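Local structure of yersinopine synthase (6C4M) at residues Pro261-Ala266 with Gln281-Thr286; Arg339-Glu344 with Gln354-Val359; Thr256-Pro261 with Glu317-Leu322. The protein catalyses the NADPH-dependent reductive condensation of pyruvate with an aminobutanoate-histidine intermediate, the last step in making the metallophore yersinopine. All coordinates share one frame; numbering follows the deposited sequence.

Contact 1 of 3, residues Pro261-Ala266 with Gln281-Thr286; sequences PPLALA and QYLYKT
Leu263 and Leu283 bring the two backbones to 6.4 Å between their CA atoms, where the last turn of helix 255-264 lies against a type I beta turn running from Tyr282 to Lys285. The turn is closed by Lys285 N bonding to Tyr282 O at 3.3 Å, and the helix end by Leu265 N bonding to Pro261 O.

Leu263 carries the contact from the helix side. Its CB meets CD1 of Leu283 at 3.7 Å, while one of its two methyls, CD2, reaches on to the ring of Tyr284 and lies 3.5 Å from CE1. That approach is oblique to the ring, and the two side chains cross at about a right angle. Leu283 holds its CG opposite the backbone N (chi1 -173°), which turns the branch toward the helix, and CD1 enters between Leu263 and Ala264; the same methyl lies 3.9 Å from Ala264 N and also touches Ala264 CB. Tyr284 starts out pointing away from the helix, and it is the CD1-CE1 side of its ring that comes closest to Leu263. Phe381 packs edge-to-face with this ring, and Val296 of helix 294-313 also touches Leu263.

Measured between nearest atoms, the side chain of Tyr284 is about 4 Å from that of His260, the inferred proton donor or acceptor, and about 9 Å from the bound NADP, so the contact forms part of the surroundings of the active site. No hydrogen bond joins the segments. Leu263 CG sits 3.5 Å from Leu283 O, a carbonyl buried here without a polar partner in the model. Cohesion between helix end and turn therefore rests on apolar contact, at the price of one buried carbonyl oxygen.

Contact 2 of 3, residues Arg339-Glu344 with Gln354-Val359; sequences RRWIDE and QYALFV
The indole of Trp341 reaches across from helix 339-344 to helix 350-364 and meets Tyr355, Ala356 and Val359 with different parts of its surface. Ala356 CB lies over one face of the six-membered ring, 3.9 Å from the centroid, a CH-pi contact in which CE3 is the nearest ring atom. The far end of the indole, CZ2 and CH2, is directed at the face of Tyr355 in a T-shaped (edge-to-face) pair whose planes stand at 69°. The centroids of the two six-membered rings are 5.1 Å apart. Trp341 CH2 comes to 3.8 Å from Tyr355 CD2. Tyr355 has its CG anti to the backbone N (chi1 -175°), which helps turn a face of its ring toward Trp341 CZ2 and CH2. At the indole edge, one turn further along the same helix, Val359 CG2 lies 4.1 Å from CZ3.

The pyrrole nitrogen is engaged separately, for Trp341 NE1 bonds to Glu352, which also forms a salt bridge with Arg340. Arg340 NE in turn bonds to Glu344 OE1 at 3.2 Å, from above the carboxylate plane.

The short segments run at 120° to each other with their axes 10.8 Å apart at closest approach, a separation spanned by the large indole. Ile342 leans on helix 321-329, and Leu357 touches both that helix and helix 294-313. On the dimer side, Tyr355 meets Tyr355 of the second subunit and Trp341 packs on Pro294 of that subunit, placing this pair of helices at the homodimer interface.

Contact 3 of 3, residues Thr256-Pro261 with Glu317-Leu322; sequences TNYVHP and EEINLL
Tyr258 sets its CG anti to its carbonyl carbon (chi1 -65°), directing the phenol out from helix 255-264 toward Ile319, whose CG1 sits between backbone N and carbonyl carbon (chi1 74°) and extends its terminal methyl to meet it. The two side chains come from opposite directions, and Ile319 CD1 reaches Tyr258 CZ at 3.5 Å. Leu321 slides past the root of the same side chain the other way, its CD1 lying 4.0 Å from Tyr258 CG. Both methyls approach the ring obliquely.

The phenol's polar end is held by Arg252 O and by a water 2.6 Å from Tyr258 OH. That water accepts a hydrogen bond from Ile319 N at 3.0 Å, bridging the helix to the loop; no direct hydrogen bond joins the two segments.

One residue beyond Ile319, Asn320 is the N-cap of helix 321-329, with OD1 bonded to Arg323 N. Helix 294-313, which lies between the segments in sequence, flanks the contact: its Tyr307 packs edge-to-face with Tyr258, and its Ala304 touches Leu321. Helix 401-419 covers another side of helix 255-264, where its Asp406 bonds to ND1 of His260, the inferred proton donor or acceptor.

Overall arrangement
Of the elements in these contacts, helix 255-264 comes first along the chain, and it enters two contacts: residues 256-261 in contact 3 and residues 261-266 in contact 1, with Pro261 common to both. Contact 1 closes first, when the loop after helix 267-274 returns at residues 281-286. It is nested inside the longer loop that contact 3 closes at residues 317-322, after helix 294-313. Contact 2 follows in series, joining helices 339-344 and 350-364. It abuts contact 3 through a probable hydrogen bond from Asn320 ND2 to Ile342 O. Together they connect the helix that carries the inferred catalytic His260 to the helices at the dimer interface, contacts 1 and 2 having centres about 20 Å apart.

Contact 1 of 3, residues Pro261-Ala266 with Gln281-Thr286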
loop_
_atom_site.group_PDB
_atom_site.type_symbol
_atom_site.label_atom_id
_atom_site.label_comp_id
_atom_site.label_asym_id
_atom_site.label_seq_id
_atom_site.Cartn_x
_atom_site.Cartn_y
_atom_site.Cartn_z
ATOM N N PRO A 261 -8.399 -17.018 5.736
ATOM C CA PRO A 261 -8.390 -17.023 7.211
ATOM C C PRO A 261 -7.589 -15.864 7.786
ATOM O O PRO A 261 -8.029 -15.225 8.750
ATOM C CB PRO A 261 -7.786 -18.391 7.565
ATOM C CG PRO A 261 -8.249 -19.284 6.405
ATOM C CD PRO A 261 -8.078 -18.355 5.197
ATOM N N PRO A 262 -6.428 -15.522 7.225
ATOM C CA PRO A 262 -5.676 -14.385 7.804
ATOM C C PRO A 262 -6.404 -13.060 7.682
ATOM O O PRO A 262 -6.366 -12.237 8.616
ATOM C CB PRO A 262 -4.372 -14.386 7.004
ATOM C CG PRO A 262 -4.232 -15.782 6.530
ATOM C CD PRO A 262 -5.628 -16.240 6.232
ATOM N N LEU A 263 -7.066 -12.830 6.549
ATOM C CA LEU A 263 -7.796 -11.587 6.322
ATOM C C LEU A 263 -9.119 -11.576 7.074
ATOM O O LEU A 263 -9.452 -10.597 7.744
ATOM C CB LEU A 263 -8.049 -11.403 4.819
ATOM C CG LEU A 263 -7.034 -10.611 3.997
ATOM C CD1 LEU A 263 -5.617 -10.908 4.429
ATOM C CD2 LEU A 263 -7.247 -10.899 2.519
ATOM N N ALA A 264 -9.881 -12.657 6.965
ATOM C CA ALA A 264 -11.240 -12.678 7.477
ATOM C C ALA A 264 -11.269 -12.834 8.990
ATOM O O ALA A 264 -12.260 -12.471 9.629
ATOM C CB ALA A 264 -12.041 -13.821 6.822
ATOM N N LEU A 265 -10.233 -13.438 9.565
ATOM C CA LEU A 265 -10.184 -13.724 10.988
ATOM C C LEU A 265 -9.239 -12.781 11.734
ATOM O O LEU A 265 -8.957 -12.997 12.913
ATOM C CB LEU A 265 -9.769 -15.187 11.206
ATOM C CG LEU A 265 -10.608 -16.275 10.514
ATOM C CD1 LEU A 265 -10.137 -17.646 10.986
ATOM C CD2 LEU A 265 -12.115 -16.112 10.795
ATOM N N ALA A 266 -8.744 -11.751 11.071
ATOM C CA ALA A 266 -8.045 -10.685 11.776
ATOM C C ALA A 266 -8.953 -10.038 12.823
ATOM O O ALA A 266 -10.172 -9.932 12.648
ATOM C CB ALA A 266 -7.575 -9.638 10.783
ATOM N N GLN A 281 -15.933 -2.524 6.801
ATOM C CA GLN A 281 -14.559 -2.860 6.451
ATOM C C GLN A 281 -14.504 -3.504 5.062
ATOM O O GLN A 281 -15.497 -4.045 4.558
ATOM C CB GLN A 281 -13.964 -3.844 7.468
ATOM C CG GLN A 281 -13.668 -3.296 8.838
ATOM C CD GLN A 281 -12.368 -2.555 8.866
ATOM O OE1 GLN A 281 -11.287 -3.152 8.916
ATOM N NE2 GLN A 281 -12.456 -1.247 8.794
ATOM N N TYR A 282 -13.309 -3.476 4.465
ATOM C CA TYR A 282 -13.042 -4.082 3.160
ATOM C C TYR A 282 -11.947 -5.129 3.291
ATOM O O TYR A 282 -10.878 -4.854 3.843
ATOM C CB TYR A 282 -12.646 -3.007 2.145
ATOM C CG TYR A 282 -13.830 -2.149 1.779
ATOM C CD1 TYR A 282 -14.211 -1.077 2.580
ATOM C CD2 TYR A 282 -14.598 -2.448 0.669
ATOM C CE1 TYR A 282 -15.305 -0.309 2.259
ATOM C CE2 TYR A 282 -15.694 -1.692 0.344
ATOM C CZ TYR A 282 -16.042 -0.623 1.138
ATOM O OH TYR A 282 -17.140 0.130 0.808
ATOM N N LEU A 283 -12.203 -6.314 2.744
ATOM C CA LEU A 283 -11.396 -7.481 3.079
ATOM C C LEU A 283 -9.938 -7.332 2.668
ATOM O O LEU A 283 -9.058 -7.885 3.339
ATOM C CB LEU A 283 -11.993 -8.721 2.429
ATOM C CG LEU A 283 -11.365 -10.055 2.827
ATOM C CD1 LEU A 283 -11.557 -10.354 4.305
ATOM C CD2 LEU A 283 -11.952 -11.171 1.954
ATOM N N TYR A 284 -9.653 -6.616 1.578
ATOM C CA TYR A 284 -8.298 -6.570 1.037
ATOM C C TYR A 284 -7.603 -5.226 1.283
ATOM O O TYR A 284 -6.431 -5.074 0.928
ATOM C CB TYR A 284 -8.316 -6.946 -0.475
ATOM C CG TYR A 284 -8.715 -8.413 -0.743
ATOM C CD1 TYR A 284 -7.779 -9.436 -0.650
ATOM C CD2 TYR A 284 -10.037 -8.770 -1.056
ATOM C CE1 TYR A 284 -8.137 -10.763 -0.853
ATOM C CE2 TYR A 284 -10.397 -10.086 -1.269
ATOM C CZ TYR A 284 -9.450 -11.083 -1.163
ATOM O OH TYR A 284 -9.805 -12.406 -1.364
ATOM N N LYS A 285 -8.258 -4.266 1.933
ATOM C CA LYS A 285 -7.645 -2.957 2.155
ATOM C C LYS A 285 -6.749 -2.966 3.391
ATOM O O LYS A 285 -6.904 -3.797 4.290
ATOM C CB LYS A 285 -8.709 -1.879 2.315
ATOM C CG LYS A 285 -9.548 -1.660 1.072
ATOM C CD LYS A 285 -10.339 -0.380 1.221
ATOM C CE LYS A 285 -11.157 -0.096 -0.005
ATOM N NZ LYS A 285 -12.246 0.868 0.307
ATOM N N THR A 286 -5.818 -2.007 3.432
ATOM C CA THR A 286 -4.923 -1.825 4.570
ATOM C C THR A 286 -5.639 -1.127 5.728
ATOM O O THR A 286 -6.632 -0.415 5.555
ATOM C CB THR A 286 -3.683 -0.992 4.216
ATOM O OG1 THR A 286 -4.067 0.372 4.049
ATOM C CG2 THR A 286 -2.996 -1.450 2.967
#

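Contact 2 of 3, residues Arg339-Glu344 with Gln354-Val359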
loop_
_atom_site.group_PDB
_atom_site.type_symbol
_atom_site.label_atom_id
_atom_site.label_comp_id
_atom_site.label_asym_id
_atom_site.label_seq_id
_atom_site.Cartn_x
_atom_site.Cartn_y
_atom_site.Cartn_z
ATOM N N ARG A 339 10.690 -10.985 -9.826
ATOM C CA ARG A 339 10.698 -12.404 -10.177
ATOM C C ARG A 339 11.565 -13.173 -9.205
ATOM O O ARG A 339 11.284 -14.333 -8.904
ATOM C CB ARG A 339 11.210 -12.640 -11.616
ATOM C CG ARG A 339 10.321 -12.102 -12.721
ATOM C CD ARG A 339 8.895 -12.563 -12.571
ATOM N NE ARG A 339 8.783 -14.018 -12.397
ATOM C CZ ARG A 339 7.630 -14.671 -12.356
ATOM N NH1 ARG A 339 6.486 -14.022 -12.534
ATOM N NH2 ARG A 339 7.624 -15.977 -12.148
ATOM N N ARG A 340 12.627 -12.551 -8.701
ATOM C CA ARG A 340 13.407 -13.215 -7.666
ATOM C C ARG A 340 12.539 -13.545 -6.451
ATOM O O ARG A 340 12.653 -14.636 -5.875
ATOM C CB ARG A 340 14.585 -12.346 -7.248
ATOM C CG ARG A 340 15.578 -13.061 -6.324
ATOM C CD ARG A 340 16.382 -12.065 -5.479
ATOM N NE ARG A 340 16.434 -12.521 -4.086
ATOM C CZ ARG A 340 15.998 -11.852 -3.028
ATOM N NH1 ARG A 340 15.481 -10.632 -3.130
ATOM N NH2 ARG A 340 16.113 -12.413 -1.836
ATOM N N TRP A 341 11.692 -12.605 -6.017
ATOM C CA TRP A 341 10.867 -12.868 -4.836
ATOM C C TRP A 341 9.914 -14.047 -5.094
ATOM O O TRP A 341 9.693 -14.894 -4.223
ATOM C CB TRP A 341 10.102 -11.597 -4.437
ATOM C CG TRP A 341 10.802 -10.736 -3.361
ATOM C CD1 TRP A 341 11.967 -11.018 -2.695
ATOM C CD2 TRP A 341 10.353 -9.471 -2.850
ATOM N NE1 TRP A 341 12.256 -10.018 -1.800
ATOM C CE2 TRP A 341 11.278 -9.061 -1.877
ATOM C CE3 TRP A 341 9.245 -8.658 -3.113
ATOM C CZ2 TRP A 341 11.137 -7.866 -1.174
ATOM C CZ3 TRP A 341 9.097 -7.499 -2.414
ATOM C CH2 TRP A 341 10.035 -7.102 -1.448
ATOM N N ILE A 342 9.377 -14.121 -6.305
ATOM C CA ILE A 342 8.442 -15.180 -6.666
ATOM C C ILE A 342 9.147 -16.529 -6.702
ATOM O O ILE A 342 8.699 -17.500 -6.077
ATOM C CB ILE A 342 7.787 -14.828 -8.007
ATOM C CG1 ILE A 342 6.790 -13.691 -7.773
ATOM C CG2 ILE A 342 7.117 -16.069 -8.665
ATOM C CD1 ILE A 342 6.394 -12.937 -9.036
ATOM N N ASP A 343 10.266 -16.605 -7.425
ATOM C CA ASP A 343 10.916 -17.898 -7.657
ATOM C C ASP A 343 11.539 -18.437 -6.388
ATOM O O ASP A 343 11.617 -19.650 -6.201
ATOM C CB ASP A 343 12.034 -17.801 -8.720
ATOM C CG ASP A 343 11.537 -17.369 -10.080
ATOM O OD1 ASP A 343 10.345 -17.597 -10.362
ATOM O OD2 ASP A 343 12.354 -16.798 -10.853
ATOM N N GLU A 344 12.040 -17.558 -5.533
ATOM C CA GLU A 344 12.790 -17.995 -4.368
ATOM C C GLU A 344 11.959 -17.939 -3.096
ATOM O O GLU A 344 12.474 -18.281 -2.027
ATOM C CB GLU A 344 14.068 -17.147 -4.224
ATOM C CG GLU A 344 14.960 -17.152 -5.484
ATOM C CD GLU A 344 16.301 -16.409 -5.313
ATOM O OE1 GLU A 344 16.518 -15.738 -4.269
ATOM O OE2 GLU A 344 17.147 -16.496 -6.239
ATOM N N GLN A 354 7.324 -12.066 4.337
ATOM C CA GLN A 354 6.253 -11.183 4.741
ATOM C C GLN A 354 6.292 -9.882 3.960
ATOM O O GLN A 354 5.261 -9.423 3.453
ATOM C CB GLN A 354 6.345 -10.942 6.250
ATOM C CG GLN A 354 5.864 -12.183 7.068
ATOM C CD GLN A 354 6.182 -12.040 8.548
ATOM O OE1 GLN A 354 6.105 -10.955 9.093
ATOM N NE2 GLN A 354 6.597 -13.121 9.177
ATOM N N TYR A 355 7.470 -9.259 3.872
ATOM C CA TYR A 355 7.600 -8.029 3.094
ATOM C C TYR A 355 7.060 -8.255 1.685
ATOM O O TYR A 355 6.217 -7.487 1.200
ATOM C CB TYR A 355 9.073 -7.573 3.086
ATOM C CG TYR A 355 9.406 -6.237 2.407
ATOM C CD1 TYR A 355 8.425 -5.308 2.104
ATOM C CD2 TYR A 355 10.718 -5.923 2.087
ATOM C CE1 TYR A 355 8.738 -4.125 1.499
ATOM C CE2 TYR A 355 11.046 -4.733 1.462
ATOM C CZ TYR A 355 10.052 -3.835 1.174
ATOM O OH TYR A 355 10.364 -2.626 0.596
ATOM N N ALA A 356 7.466 -9.367 1.053
ATOM C CA ALA A 356 7.008 -9.645 -0.307
ATOM C C ALA A 356 5.492 -9.746 -0.373
ATOM O O ALA A 356 4.872 -9.189 -1.289
ATOM C CB ALA A 356 7.658 -10.915 -0.845
ATOM N N LEU A 357 4.867 -10.408 0.618
ATOM C CA LEU A 357 3.418 -10.540 0.609
ATOM C C LEU A 357 2.717 -9.222 0.875
ATOM O O LEU A 357 1.670 -8.951 0.260
ATOM C CB LEU A 357 2.986 -11.599 1.624
ATOM C CG LEU A 357 3.283 -13.046 1.219
ATOM C CD1 LEU A 357 3.173 -13.978 2.453
ATOM C CD2 LEU A 357 2.308 -13.481 0.106
ATOM N N PHE A 358 3.254 -8.393 1.811
ATOM C CA PHE A 358 2.673 -7.074 2.027
ATOM C C PHE A 358 2.752 -6.252 0.756
ATOM O O PHE A 358 1.781 -5.588 0.371
ATOM C CB PHE A 358 3.350 -6.337 3.208
ATOM C CG PHE A 358 2.695 -5.025 3.516
ATOM C CD1 PHE A 358 3.025 -3.894 2.801
ATOM C CD2 PHE A 358 1.698 -4.940 4.469
ATOM C CE1 PHE A 358 2.396 -2.686 3.052
ATOM C CE2 PHE A 358 1.083 -3.739 4.732
ATOM C CZ PHE A 358 1.439 -2.608 4.008
ATOM N N VAL A 359 3.877 -6.328 0.052
ATOM C CA VAL A 359 3.994 -5.574 -1.193
ATOM C C VAL A 359 2.975 -6.092 -2.196
ATOM O O VAL A 359 2.259 -5.313 -2.848
ATOM C CB VAL A 359 5.438 -5.628 -1.742
ATOM C CG1 VAL A 359 5.513 -4.970 -3.103
ATOM C CG2 VAL A 359 6.397 -4.893 -0.821
#

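Contact 3 of 3, residues Thr256-Pro261 with Glu317-Leu322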
loop_
_atom_site.group_PDB
_atom_site.type_symbol
_atom_site.label_atom_id
_atom_site.label_comp_id
_atom_site.label_asym_id
_atom_site.label_seq_id
_atom_site.Cartn_x
_atom_site.Cartn_y
_atom_site.Cartn_z
ATOM N N THR A 256 -8.297 -19.924 -1.469
ATOM C CA THR A 256 -9.023 -19.372 -0.331
ATOM C C THR A 256 -8.588 -20.000 0.976
ATOM O O THR A 256 -8.709 -19.359 2.017
ATOM C CB THR A 256 -10.535 -19.527 -0.474
ATOM O OG1 THR A 256 -10.864 -20.922 -0.533
ATOM C CG2 THR A 256 -11.031 -18.794 -1.724
ATOM N N ASN A 257 -8.067 -21.221 0.959
ATOM C CA ASN A 257 -7.568 -21.788 2.208
ATOM C C ASN A 257 -6.374 -21.021 2.742
ATOM O O ASN A 257 -6.151 -21.009 3.957
ATOM C CB ASN A 257 -7.178 -23.247 2.028
ATOM C CG ASN A 257 -8.386 -24.159 1.760
ATOM O OD1 ASN A 257 -9.088 -23.987 0.764
ATOM N ND2 ASN A 257 -8.636 -25.116 2.662
ATOM N N TYR A 258 -5.582 -20.409 1.856
ATOM C CA TYR A 258 -4.400 -19.646 2.250
ATOM C C TYR A 258 -4.743 -18.212 2.630
ATOM O O TYR A 258 -4.184 -17.682 3.594
ATOM C CB TYR A 258 -3.373 -19.629 1.106
ATOM C CG TYR A 258 -2.804 -20.987 0.794
ATOM C CD1 TYR A 258 -1.714 -21.476 1.493
ATOM C CD2 TYR A 258 -3.375 -21.791 -0.186
ATOM C CE1 TYR A 258 -1.188 -22.737 1.197
ATOM C CE2 TYR A 258 -2.864 -23.050 -0.483
ATOM C CZ TYR A 258 -1.779 -23.525 0.231
ATOM O OH TYR A 258 -1.239 -24.780 -0.035
ATOM N N VAL A 259 -5.640 -17.572 1.884
ATOM C CA VAL A 259 -5.805 -16.124 1.930
ATOM C C VAL A 259 -6.936 -15.699 2.860
ATOM O O VAL A 259 -6.823 -14.692 3.565
ATOM C CB VAL A 259 -6.044 -15.595 0.503
ATOM C CG1 VAL A 259 -6.407 -14.121 0.487
ATOM C CG2 VAL A 259 -4.821 -15.838 -0.317
ATOM N N HIS A 260 -8.058 -16.401 2.827
ATOM C CA HIS A 260 -9.206 -15.971 3.624
ATOM C C HIS A 260 -8.952 -15.979 5.119
ATOM O O HIS A 260 -9.347 -15.005 5.786
ATOM C CB HIS A 260 -10.433 -16.819 3.276
ATOM C CG HIS A 260 -11.130 -16.351 2.045
ATOM N ND1 HIS A 260 -12.358 -16.834 1.637
ATOM C CD2 HIS A 260 -10.734 -15.473 1.092
ATOM C CE1 HIS A 260 -12.697 -16.252 0.498
ATOM N NE2 HIS A 260 -11.726 -15.429 0.143
ATOM N N PRO A 261 -8.399 -17.018 5.736
ATOM C CA PRO A 261 -8.390 -17.023 7.211
ATOM C C PRO A 261 -7.589 -15.864 7.786
ATOM O O PRO A 261 -8.029 -15.225 8.750
ATOM C CB PRO A 261 -7.786 -18.391 7.565
ATOM C CG PRO A 261 -8.249 -19.284 6.405
ATOM C CD PRO A 261 -8.078 -18.355 5.197
ATOM N N GLU A 317 3.962 -32.438 -1.468
ATOM C CA GLU A 317 4.831 -31.277 -1.499
ATOM C C GLU A 317 4.013 -30.006 -1.332
ATOM O O GLU A 317 2.907 -29.892 -1.875
ATOM C CB GLU A 317 5.602 -31.240 -2.829
ATOM C CG GLU A 317 6.751 -32.224 -2.914
ATOM C CD GLU A 317 8.040 -31.673 -2.287
ATOM O OE1 GLU A 317 7.973 -30.631 -1.593
ATOM O OE2 GLU A 317 9.123 -32.274 -2.495
ATOM N N GLU A 318 4.575 -29.043 -0.598
ATOM C CA GLU A 318 3.940 -27.741 -0.457
ATOM C C GLU A 318 4.042 -26.964 -1.757
ATOM O O GLU A 318 4.919 -27.203 -2.577
ATOM C CB GLU A 318 4.566 -26.936 0.686
ATOM C CG GLU A 318 5.993 -26.416 0.454
ATOM C CD GLU A 318 7.058 -27.491 0.610
ATOM O OE1 GLU A 318 6.724 -28.701 0.603
ATOM O OE2 GLU A 318 8.238 -27.132 0.736
ATOM N N ILE A 319 3.117 -26.024 -1.941
ATOM C CA ILE A 319 3.182 -25.100 -3.071
ATOM C C ILE A 319 4.159 -23.959 -2.770
ATOM O O ILE A 319 4.595 -23.796 -1.627
ATOM C CB ILE A 319 1.789 -24.532 -3.399
ATOM C CG1 ILE A 319 1.344 -23.497 -2.360
ATOM C CG2 ILE A 319 0.767 -25.671 -3.494
ATOM C CD1 ILE A 319 0.010 -22.835 -2.697
ATOM N N ASN A 320 4.525 -23.207 -3.811
ATOM C CA ASN A 320 5.127 -21.876 -3.701
ATOM C C ASN A 320 3.988 -20.865 -3.664
ATOM O O ASN A 320 3.395 -20.544 -4.700
ATOM C CB ASN A 320 6.050 -21.626 -4.889
ATOM C CG ASN A 320 6.692 -20.220 -4.858
ATOM O OD1 ASN A 320 6.172 -19.307 -4.226
ATOM N ND2 ASN A 320 7.799 -20.052 -5.589
ATOM N N LEU A 321 3.673 -20.364 -2.464
ATOM C CA LEU A 321 2.497 -19.512 -2.305
ATOM C C LEU A 321 2.570 -18.279 -3.194
ATOM O O LEU A 321 1.608 -17.946 -3.896
ATOM C CB LEU A 321 2.334 -19.114 -0.841
ATOM C CG LEU A 321 1.208 -18.113 -0.583
ATOM C CD1 LEU A 321 -0.155 -18.658 -1.004
ATOM C CD2 LEU A 321 1.215 -17.713 0.887
ATOM N N LEU A 322 3.703 -17.583 -3.188
ATOM C CA LEU A 322 3.766 -16.321 -3.913
ATOM C C LEU A 322 3.719 -16.552 -5.432
ATOM O O LEU A 322 2.989 -15.854 -6.152
ATOM C CB LEU A 322 5.021 -15.536 -3.476
ATOM C CG LEU A 322 5.152 -14.140 -4.078
ATOM C CD1 LEU A 322 3.932 -13.243 -3.792
ATOM C CD2 LEU A 322 6.465 -13.435 -3.663
HETATM O O HOH W 1 1.197 -25.631 0.318
#